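4-alpha-glucanotransferase (Aquifex aeolicus, PDB 1TZ7) is an amylomaltase, also called disproportionating enzyme or D-enzyme, a glucanotransferase built on an eight-stranded parallel beta barrel. Local coordinates at residues Pro34-Gly38 / Ile39-Gly43. Sequence-based numbering, arbitrary orientation.
Sequences PSPYG and IGDLG
The ring of Tyr-37 meets the carboxylate of Asp-41 at its edge. OD2 of Asp-41 lies near the ring plane, 4.2 Å from CD2 of Tyr-37, so it touches the rim of the ring and not a face. The ring and carboxylate planes are turned 35° apart. The hydroxyl of Tyr-37 is held elsewhere, by a hydrogen bond to Glu-94. On the Ser-35 side, OD2 of Asp-41 comes within 3.2 Å of CB of Ser-35.

Ser-35 links the two halves of the turn. The backbone N of Asp-41 donates to OG of Ser-35 over 3.2 Å, in a bent bond of 139°. One water bridges the side chains: it lies 2.9 Å from OG of Ser-35 and donates to OD1 of Asp-41. That same OD1 accepts a hydrogen bond from the backbone N of Gly-43 at 3.0 Å, forming an Asx turn. CG of Asp-41 is set between its own N and carbonyl carbon (chi1 57°). This first torsion swings the carboxylate forward along the chain, within reach of the N-H of Gly-43. The donor meets OD1 on the anti side, tilted out of the carboxylate plane. At the bend, Gly-38 takes a positive phi.

The whole turn belongs to the largely buried loop that leaves barrel strand 23-27 and enters helix 44-56, with Gly-43 as N-cap. Ile-39 packs on helix 117-133, and Leu-42 on helix 192-218.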
loop_
_atom_site.group_PDB
_atom_site.type_symbol
_atom_site.label_atom_id
_atom_site.label_comp_id
_atom_site.label_asym_id
_atom_site.label_seq_id
_atom_site.Cartn_x
_atom_site.Cartn_y
_atom_site.Cartn_z
ATOM N N PRO A 34 3.135 -13.346 11.032
ATOM C CA PRO A 34 3.785 -13.731 12.294
ATOM C C PRO A 34 5.189 -14.353 12.115
ATOM O O PRO A 34 5.467 -15.416 12.671
ATOM C CB PRO A 34 2.813 -14.761 12.875
ATOM C CG PRO A 34 2.199 -15.419 11.675
ATOM C CD PRO A 34 2.185 -14.374 10.565
ATOM N N SER A 35 6.054 -13.684 11.362
ATOM C CA SER A 35 7.413 -14.168 11.145
ATOM C C SER A 35 8.273 -13.925 12.389
ATOM O O SER A 35 7.970 -13.047 13.193
ATOM C CB SER A 35 8.035 -13.473 9.937
ATOM O OG SER A 35 7.208 -13.605 8.793
ATOM N N PRO A 36 9.343 -14.708 12.545
ATOM C CA PRO A 36 10.061 -14.786 13.819
ATOM C C PRO A 36 11.096 -13.672 14.053
ATOM O O PRO A 36 11.754 -13.698 15.084
ATOM C CB PRO A 36 10.770 -16.161 13.742
ATOM C CG PRO A 36 10.470 -16.709 12.329
ATOM C CD PRO A 36 9.937 -15.586 11.528
ATOM N N TYR A 37 11.236 -12.720 13.124
ATOM C CA TYR A 37 12.355 -11.759 13.191
ATOM C C TYR A 37 11.894 -10.304 13.395
ATOM O O TYR A 37 12.493 -9.366 12.858
ATOM C CB TYR A 37 13.236 -11.892 11.949
ATOM C CG TYR A 37 13.806 -13.278 11.799
ATOM C CD1 TYR A 37 14.784 -13.741 12.670
ATOM C CD2 TYR A 37 13.349 -14.137 10.808
ATOM C CE1 TYR A 37 15.305 -15.016 12.550
ATOM C CE2 TYR A 37 13.862 -15.416 10.678
ATOM C CZ TYR A 37 14.844 -15.851 11.555
ATOM O OH TYR A 37 15.362 -17.120 11.436
ATOM N N GLY A 38 10.835 -10.133 14.190
ATOM C CA GLY A 38 10.435 -8.818 14.674
ATOM C C GLY A 38 9.381 -8.176 13.800
ATOM O O GLY A 38 8.775 -7.184 14.176
ATOM N N ILE A 39 9.164 -8.755 12.628
ATOM C CA ILE A 39 8.242 -8.201 11.649
ATOM C C ILE A 39 7.906 -9.271 10.603
ATOM O O ILE A 39 8.671 -10.212 10.405
ATOM C CB ILE A 39 8.880 -6.945 10.965
ATOM C CG1 ILE A 39 7.837 -6.182 10.161
ATOM C CG2 ILE A 39 10.059 -7.351 10.070
ATOM C CD1 ILE A 39 8.222 -4.737 9.894
ATOM N N GLY A 40 6.762 -9.123 9.948
ATOM C CA GLY A 40 6.374 -10.035 8.883
ATOM C C GLY A 40 7.279 -9.883 7.671
ATOM O O GLY A 40 7.777 -8.787 7.399
ATOM N N ASP A 41 7.499 -10.986 6.944
ATOM C CA ASP A 41 8.411 -10.981 5.797
ATOM C C ASP A 41 7.911 -11.889 4.649
ATOM O O ASP A 41 6.836 -12.481 4.735
ATOM C CB ASP A 41 9.839 -11.390 6.239
ATOM C CG ASP A 41 9.885 -12.748 6.922
ATOM O OD1 ASP A 41 9.289 -13.706 6.398
ATOM O OD2 ASP A 41 10.507 -12.948 7.982
ATOM N N LEU A 42 8.705 -11.979 3.583
ATOM C CA LEU A 42 8.291 -12.675 2.367
ATOM C C LEU A 42 8.699 -14.157 2.400
ATOM O O LEU A 42 8.790 -14.810 1.355
ATOM C CB LEU A 42 8.904 -11.995 1.137
ATOM C CG LEU A 42 8.639 -10.493 0.996
ATOM C CD1 LEU A 42 9.353 -9.929 -0.222
ATOM C CD2 LEU A 42 7.154 -10.215 0.924
ATOM N N GLY A 43 8.936 -14.677 3.600
ATOM C CA GLY A 43 9.403 -16.041 3.768
ATOM C C GLY A 43 8.303 -16.990 4.210
ATOM O O GLY A 43 7.139 -16.823 3.851
HETATM O O HOH W 1 8.385 -15.832 7.454
#